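Local coordinates for protein VirX1 (Cyanophage Syn10, PDB 6QGM) that iodinates diverse substrates as a viral halogenase of the tryptophan halogenase family, and is probably flavin-dependent, at residues T147-D151 and N152-N156; E178-A181 and L182-V186; K499-L502 and K503-S507. All blocks are in the same frame, centred on the assembly; numbering follows the deposited sequence.

Overall arrangement
The three contacts follow one another along the chain; none nests in or crosses another. Each is local, made by residues that run on without a gap. Contact 1 folds up part of the loop between helix 137-143 and helix 159-162. Contact 2 ends helix 169-181 and turns the chain into strand 187-198 of the eight-stranded mixed sheet. Contact 3 is one stretch of helix 494-512, near the C terminus, and closes no loop. Contacts 1 and 3 are neighbours, with nearest atoms about 5 Å apart, and the loop of contact 1 packs on helix 494-512 through Ile154. Contact 2 lies far off, its centre about 52 Å from that of contact 3.

Contact 1: residues T147-D151 and N152-N156; sequences TRNKD and NKIPN
Asn149 and Ile154 hold a local loop closure together, a side-chain-to-backbone contact within the loop that links helix 137-143 to helix 159-162. The amide of Asn149 grips both backbone polar groups of Ile154. Its OD1 accepts from Ile154 N at 2.8 Å, over a nearly straight N-H path of 164°. Its ND2 donates to Ile154 O at 2.9 Å. That second bond is more bent, but it meets the carbonyl in its plane, on a lone pair. With CG anti to the backbone N of Asn149 (chi1 -165°), the amide reaches across the loop to Ile154. ND2 has a further acceptor in Phe157 O. The buried amide is thus held by three bonds, which fix its rotation.

Two small turns lead the chain round it. Thr147 OG1 accepts from Asn149 N at 2.9 Å. Lys153 N donates to Asp151 O, with Asn152 at the centre of the turn. Asp151 and Lys153 carry opposite charges, but OD2 of Asp151 stays 4.8 Å from NZ of Lys153. Thr147 CG2 lies 4.2 Å from Ile154 CG1. Ile154 also touches Val512 of helix 494-512, and Arg148 forms a salt bridge with Glu525. The result is an irregular loop built from an ST turn and an inverse gamma turn, closed by the paired hydrogen bonds of the Asn149 side chain to Ile154 N and O.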
loop_
_atom_site.group_PDB
_atom_site.type_symbol
_atom_site.label_atom_id
_atom_site.label_comp_id
_atom_site.label_asym_id
_atom_site.label_seq_id
_atom_site.Cartn_x
_atom_site.Cartn_y
_atom_site.Cartn_z
ATOM N N THR B 147 -11.518 39.753 1.330
ATOM C CA THR B 147 -10.349 40.574 0.927
ATOM C C THR B 147 -9.572 39.794 -0.132
ATOM O O THR B 147 -9.628 38.534 -0.076
ATOM C CB THR B 147 -9.461 40.913 2.127
ATOM O OG1 THR B 147 -8.221 41.416 1.634
ATOM C CG2 THR B 147 -9.173 39.715 2.992
ATOM N N ARG B 148 -8.873 40.493 -1.037
ATOM C CA ARG B 148 -7.977 39.834 -2.028
ATOM C C ARG B 148 -6.633 39.515 -1.370
ATOM O O ARG B 148 -5.865 38.756 -1.982
ATOM C CB ARG B 148 -7.810 40.696 -3.278
ATOM C CG ARG B 148 -9.078 40.815 -4.102
ATOM C CD ARG B 148 -8.820 40.809 -5.602
ATOM N NE ARG B 148 -10.071 40.795 -6.336
ATOM C CZ ARG B 148 -10.844 41.862 -6.521
ATOM N NH1 ARG B 148 -10.509 43.029 -5.990
ATOM N NH2 ARG B 148 -11.979 41.774 -7.196
ATOM N N ASN B 149 -6.382 40.041 -0.165
ATOM C CA ASN B 149 -5.219 39.641 0.664
ATOM C C ASN B 149 -3.922 39.977 -0.099
ATOM O O ASN B 149 -2.936 39.225 0.044
ATOM C CB ASN B 149 -5.325 38.158 1.056
ATOM C CG ASN B 149 -4.392 37.755 2.175
ATOM O OD1 ASN B 149 -4.207 38.502 3.135
ATOM N ND2 ASN B 149 -3.850 36.555 2.079
ATOM N N LYS B 150 -3.924 41.087 -0.845
ATOM C CA LYS B 150 -2.797 41.574 -1.693
ATOM C C LYS B 150 -1.514 41.580 -0.862
ATOM O O LYS B 150 -0.568 40.899 -1.268
ATOM C CB LYS B 150 -3.144 42.949 -2.273
ATOM C CG LYS B 150 -4.441 42.980 -3.094
ATOM C CD LYS B 150 -5.350 44.200 -2.885
ATOM C CE LYS B 150 -6.829 43.880 -2.951
ATOM N NZ LYS B 150 -7.643 45.084 -2.695
ATOM N N ASP B 151 -1.479 42.346 0.232
ATOM C CA ASP B 151 -0.539 42.171 1.367
ATOM C C ASP B 151 -1.054 40.983 2.178
ATOM O O ASP B 151 -2.250 41.028 2.545
ATOM C CB ASP B 151 -0.463 43.445 2.210
ATOM C CG ASP B 151 0.052 44.663 1.450
ATOM O OD1 ASP B 151 0.549 44.501 0.308
ATOM O OD2 ASP B 151 -0.020 45.783 2.014
ATOM N N ASN B 152 -0.220 39.967 2.417
ATOM C CA ASN B 152 -0.627 38.631 2.942
ATOM C C ASN B 152 -1.012 38.748 4.422
ATOM O O ASN B 152 -0.498 37.953 5.233
ATOM C CB ASN B 152 0.497 37.594 2.801
ATOM C CG ASN B 152 0.663 37.057 1.397
ATOM O OD1 ASN B 152 1.731 37.213 0.799
ATOM N ND2 ASN B 152 -0.366 36.384 0.887
ATOM N N LYS B 153 -1.917 39.677 4.758
ATOM C CA LYS B 153 -2.307 40.016 6.158
ATOM C C LYS B 153 -3.269 38.955 6.708
ATOM O O LYS B 153 -3.449 38.920 7.941
ATOM C CB LYS B 153 -2.899 41.421 6.250
ATOM C CG LYS B 153 -1.871 42.540 6.320
ATOM C CD LYS B 153 -2.420 43.939 6.411
ATOM C CE LYS B 153 -1.410 44.948 5.912
ATOM N NZ LYS B 153 -1.676 46.303 6.443
ATOM N N ILE B 154 -3.866 38.129 5.840
ATOM C CA ILE B 154 -4.571 36.872 6.240
ATOM C C ILE B 154 -3.644 35.709 5.883
ATOM O O ILE B 154 -3.421 35.426 4.709
ATOM C CB ILE B 154 -5.962 36.799 5.580
ATOM C CG1 ILE B 154 -6.841 37.976 6.020
ATOM C CG2 ILE B 154 -6.629 35.455 5.856
ATOM C CD1 ILE B 154 -7.394 37.892 7.441
ATOM N N PRO B 155 -3.002 35.048 6.872
ATOM C CA PRO B 155 -1.969 34.052 6.594
ATOM C C PRO B 155 -2.471 32.860 5.776
ATOM O O PRO B 155 -3.516 32.346 6.109
ATOM C CB PRO B 155 -1.545 33.555 7.978
ATOM C CG PRO B 155 -1.949 34.662 8.927
ATOM C CD PRO B 155 -3.192 35.269 8.311
ATOM N N ASN B 156 -1.728 32.482 4.731
ATOM C CA ASN B 156 -1.899 31.197 3.997
ATOM C C ASN B 156 -3.264 31.143 3.300
ATOM O O ASN B 156 -3.777 30.036 3.093
ATOM C CB ASN B 156 -1.698 29.995 4.930
ATOM C CG ASN B 156 -0.268 29.483 4.914
ATOM O OD1 ASN B 156 0.351 29.268 5.964
ATOM N ND2 ASN B 156 0.279 29.307 3.721
#

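Contact 2: residues E178-A181 and L182-V186; sequences EKIA and LPNGV
The backbone ends helix 169-181 in a Schellman motif: Val186 N reaches back to Ala181 O at 3.1 Å, and Gly185 N bonds to Leu182 O at 2.8 Å. Gly185 is the C-prime residue, and its positive phi of 88° lets the chain turn out of the helix. Leu182 to Gly185 form a type I turn. One more backbone bond, from Asn184 N to Ile180 O at 3.1 Å, carries the helical pattern into the turn. The last helical residues, Glu178 to Ala181, make a wider pi-type turn.

Pro183 has no N-H to give to the helix. Its ring instead lies against the preceding turn, with CG 3.5 Å from Lys179 O. Asn184 runs alongside Ile180, both side chains pointing the same way. Its CG is anti to its own carbonyl carbon (chi1 -69°), which brings ND2 to 3.6 Å from Ile180 CG2. That ND2 is satisfied by Ser24 OG of helix 14-26. Ile180 packs on Ala21 and Ser24 of the same helix, and Ala181 meets Trp17. The helix end is therefore fastened to helix 14-26 just before the chain enters strand 187-198. An apolar pair spans the motif, as is usual for a Schellman cap: Ala181 CB lies 3.8 Å from Val186 CG2.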
loop_
_atom_site.group_PDB
_atom_site.type_symbol
_atom_site.label_atom_id
_atom_site.label_comp_id
_atom_site.label_asym_id
_atom_site.label_seq_id
_atom_site.Cartn_x
_atom_site.Cartn_y
_atom_site.Cartn_z
ATOM N N GLU B 178 -24.055 31.246 -24.075
ATOM C CA GLU B 178 -24.076 32.499 -24.869
ATOM C C GLU B 178 -22.648 32.999 -25.128
ATOM O O GLU B 178 -22.403 33.493 -26.249
ATOM C CB GLU B 178 -24.948 33.583 -24.244
ATOM C CG GLU B 178 -25.008 33.724 -22.732
ATOM C CD GLU B 178 -26.210 34.541 -22.272
ATOM O OE1 GLU B 178 -26.321 35.709 -22.728
ATOM O OE2 GLU B 178 -27.043 33.997 -21.457
ATOM N N LYS B 179 -21.741 32.834 -24.156
ATOM C CA LYS B 179 -20.393 33.471 -24.161
ATOM C C LYS B 179 -19.317 32.547 -24.740
ATOM O O LYS B 179 -18.391 33.077 -25.365
ATOM C CB LYS B 179 -19.975 33.886 -22.752
ATOM C CG LYS B 179 -20.890 34.873 -22.054
ATOM C CD LYS B 179 -21.237 36.149 -22.782
ATOM C CE LYS B 179 -22.589 36.677 -22.348
ATOM N NZ LYS B 179 -22.800 38.091 -22.747
ATOM N N ILE B 180 -19.401 31.235 -24.525
ATOM C CA ILE B 180 -18.322 30.274 -24.914
ATOM C C ILE B 180 -18.852 29.284 -25.963
ATOM O O ILE B 180 -18.270 29.259 -27.072
ATOM C CB ILE B 180 -17.718 29.572 -23.681
ATOM C CG1 ILE B 180 -17.206 30.601 -22.668
ATOM C CG2 ILE B 180 -16.635 28.587 -24.092
ATOM C CD1 ILE B 180 -16.505 30.009 -21.458
ATOM N N ALA B 181 -19.890 28.505 -25.649
ATOM C CA ALA B 181 -20.309 27.329 -26.449
ATOM C C ALA B 181 -20.792 27.771 -27.838
ATOM O O ALA B 181 -20.191 27.339 -28.840
ATOM C CB ALA B 181 -21.356 26.528 -25.704
ATOM N N LEU B 182 -21.844 28.584 -27.908
ATOM C CA LEU B 182 -22.461 28.958 -29.202
ATOM C C LEU B 182 -21.441 29.708 -30.057
ATOM O O LEU B 182 -21.213 29.333 -31.204
ATOM C CB LEU B 182 -23.731 29.782 -28.962
ATOM C CG LEU B 182 -24.882 29.043 -28.297
ATOM C CD1 LEU B 182 -26.146 29.890 -28.324
ATOM C CD2 LEU B 182 -25.116 27.701 -28.969
ATOM N N PRO B 183 -20.777 30.769 -29.551
ATOM C CA PRO B 183 -19.741 31.445 -30.329
ATOM C C PRO B 183 -18.696 30.490 -30.926
ATOM O O PRO B 183 -18.307 30.713 -32.053
ATOM C CB PRO B 183 -19.102 32.399 -29.304
ATOM C CG PRO B 183 -20.223 32.698 -28.331
ATOM C CD PRO B 183 -20.986 31.394 -28.233
ATOM N N ASN B 184 -18.300 29.443 -30.193
ATOM C CA ASN B 184 -17.310 28.419 -30.642
ATOM C C ASN B 184 -17.968 27.360 -31.545
ATOM O O ASN B 184 -17.306 26.368 -31.860
ATOM C CB ASN B 184 -16.620 27.740 -29.459
ATOM C CG ASN B 184 -15.699 28.671 -28.702
ATOM O OD1 ASN B 184 -15.279 29.702 -29.231
ATOM N ND2 ASN B 184 -15.376 28.311 -27.466
ATOM N N GLY B 185 -19.217 27.565 -31.960
ATOM C CA GLY B 185 -19.867 26.779 -33.024
ATOM C C GLY B 185 -20.544 25.524 -32.504
ATOM O O GLY B 185 -20.851 24.645 -33.329
ATOM N N VAL B 186 -20.799 25.418 -31.198
ATOM C CA VAL B 186 -21.646 24.313 -30.664
ATOM C C VAL B 186 -23.025 24.461 -31.311
ATOM O O VAL B 186 -23.600 25.564 -31.227
ATOM C CB VAL B 186 -21.741 24.296 -29.123
ATOM C CG1 VAL B 186 -22.681 23.208 -28.625
ATOM C CG2 VAL B 186 -20.380 24.116 -28.482
#

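Contact 3: residues K499-L502 and K503-S507; sequences KDWL and KHYES
Trp501, His504 and Tyr505 form an aromatic cluster along one turn of helix 494-512, an alpha helix near the C terminus. The backbone satisfies itself in the regular helical way, each N-H bonding to the carbonyl four residues back. Lys503 N donates to Lys499 O, and His504 N to Asp500 O. Tyr505 N donates to Trp501 O at 2.7 Å; here the C=O...N angle is 169°, so the donor lies nearly on the line of the carbonyl. Glu506 N reaches Leu502 O at 3.1 Å by a nearly straight N-H...O bond. Ser507 N continues the ladder to Lys503 O at 3.1 Å. The hydroxyl of Ser507 also turns back on the helix. Its OG lies 3.1 Å from His504 O and 3.3 Å from Lys503 O; which of the two takes the hydroxyl proton is not settled.

The side chains meet through carbon and ring atoms. Trp501 points CG away from its backbone N (chi1 -172°), and its indole lies across the helix and leans toward Tyr505. His504 meets it obliquely, with CD2 4.1 Å from Trp501 NE1. The Trp501 and Tyr505 rings are near parallel, 24° apart, yet slid so far that they hardly overlap. Phe104, Phe125 and Phe133 gather round the indole, and Phe104 also meets the His504 ring. Arg132 of helix 129-134 touches both Trp501 and Tyr505, so this side of the helix packs on that region. The Trp501 and Tyr505 side chains join in a CH-pi contact: Tyr505 CB sits over one face of the Trp501 six-membered ring, 4.0 Å from its centroid.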
loop_
_atom_site.group_PDB
_atom_site.type_symbol
_atom_site.label_atom_id
_atom_site.label_comp_id
_atom_site.label_asym_id
_atom_site.label_seq_id
_atom_site.Cartn_x
_atom_site.Cartn_y
_atom_site.Cartn_z
ATOM N N LYS B 499 -0.912 31.623 25.299
ATOM C CA LYS B 499 -0.929 33.103 25.477
ATOM C C LYS B 499 -0.704 33.766 24.116
ATOM O O LYS B 499 -1.491 34.643 23.773
ATOM C CB LYS B 499 0.133 33.520 26.512
ATOM C CG LYS B 499 0.425 35.006 26.694
ATOM C CD LYS B 499 1.911 35.311 26.915
ATOM C CE LYS B 499 2.160 36.762 27.238
ATOM N NZ LYS B 499 1.514 37.122 28.520
ATOM N N ASP B 500 0.315 33.347 23.365
ATOM C CA ASP B 500 0.697 33.952 22.060
ATOM C C ASP B 500 -0.448 33.777 21.066
ATOM O O ASP B 500 -0.789 34.765 20.391
ATOM C CB ASP B 500 1.991 33.364 21.492
ATOM C CG ASP B 500 3.250 33.867 22.198
ATOM O OD1 ASP B 500 3.148 34.818 23.015
ATOM O OD2 ASP B 500 4.329 33.305 21.938
ATOM N N TRP B 501 -1.028 32.582 20.976
ATOM C CA TRP B 501 -2.131 32.316 20.016
ATOM C C TRP B 501 -3.377 33.116 20.425
ATOM O O TRP B 501 -3.932 33.801 19.544
ATOM C CB TRP B 501 -2.461 30.830 19.835
ATOM C CG TRP B 501 -3.440 30.687 18.705
ATOM C CD1 TRP B 501 -3.152 30.736 17.370
ATOM C CD2 TRP B 501 -4.876 30.623 18.806
ATOM N NE1 TRP B 501 -4.306 30.647 16.642
ATOM C CE2 TRP B 501 -5.377 30.568 17.491
ATOM C CE3 TRP B 501 -5.780 30.564 19.876
ATOM C CZ2 TRP B 501 -6.738 30.467 17.222
ATOM C CZ3 TRP B 501 -7.128 30.471 19.610
ATOM C CH2 TRP B 501 -7.600 30.440 18.297
ATOM N N LEU B 502 -3.803 33.049 21.690
ATOM C CA LEU B 502 -5.002 33.781 22.177
ATOM C C LEU B 502 -4.838 35.263 21.837
ATOM O O LEU B 502 -5.842 35.899 21.394
ATOM C CB LEU B 502 -5.194 33.559 23.679
ATOM C CG LEU B 502 -5.674 32.158 24.080
ATOM C CD1 LEU B 502 -5.764 32.020 25.590
ATOM C CD2 LEU B 502 -6.995 31.793 23.423
ATOM N N LYS B 503 -3.623 35.791 21.976
ATOM C CA LYS B 503 -3.319 37.195 21.603
ATOM C C LYS B 503 -3.523 37.337 20.095
ATOM O O LYS B 503 -4.228 38.276 19.691
ATOM C CB LYS B 503 -1.902 37.619 22.021
ATOM C CG LYS B 503 -1.757 39.120 22.209
ATOM C CD LYS B 503 -0.406 39.708 21.848
ATOM C CE LYS B 503 -0.504 41.184 21.503
ATOM N NZ LYS B 503 0.825 41.825 21.589
ATOM N N HIS B 504 -2.953 36.428 19.295
ATOM C CA HIS B 504 -3.011 36.482 17.810
ATOM C C HIS B 504 -4.470 36.430 17.359
ATOM O O HIS B 504 -4.803 37.166 16.428
ATOM C CB HIS B 504 -2.143 35.396 17.161
ATOM C CG HIS B 504 -2.425 35.171 15.710
ATOM N ND1 HIS B 504 -1.792 35.822 14.699
ATOM C CD2 HIS B 504 -3.235 34.285 15.109
ATOM C CE1 HIS B 504 -2.246 35.383 13.538
ATOM N NE2 HIS B 504 -3.139 34.465 13.760
ATOM N N TYR B 505 -5.304 35.600 17.991
ATOM C CA TYR B 505 -6.739 35.470 17.654
ATOM C C TYR B 505 -7.406 36.836 17.909
ATOM O O TYR B 505 -7.982 37.388 16.955
ATOM C CB TYR B 505 -7.387 34.310 18.419
ATOM C CG TYR B 505 -8.896 34.341 18.372
ATOM C CD1 TYR B 505 -9.587 33.892 17.253
ATOM C CD2 TYR B 505 -9.633 34.865 19.422
ATOM C CE1 TYR B 505 -10.971 33.963 17.177
ATOM C CE2 TYR B 505 -11.011 34.926 19.367
ATOM C CZ TYR B 505 -11.678 34.496 18.233
ATOM O OH TYR B 505 -13.039 34.563 18.188
ATOM N N GLU B 506 -7.294 37.383 19.128
ATOM C CA GLU B 506 -7.992 38.630 19.520
ATOM C C GLU B 506 -7.645 39.738 18.525
ATOM O O GLU B 506 -8.576 40.467 18.113
ATOM C CB GLU B 506 -7.704 39.024 20.972
ATOM C CG GLU B 506 -8.421 38.152 21.995
ATOM C CD GLU B 506 -9.907 37.823 21.775
ATOM O OE1 GLU B 506 -10.699 38.747 21.411
ATOM O OE2 GLU B 506 -10.281 36.620 21.952
ATOM N N SER B 507 -6.390 39.836 18.082
ATOM C CA SER B 507 -5.936 40.904 17.153
ATOM C C SER B 507 -6.341 40.565 15.712
ATOM O O SER B 507 -6.531 41.502 14.916
ATOM C CB SER B 507 -4.468 41.155 17.272
ATOM O OG SER B 507 -3.752 39.989 16.957
#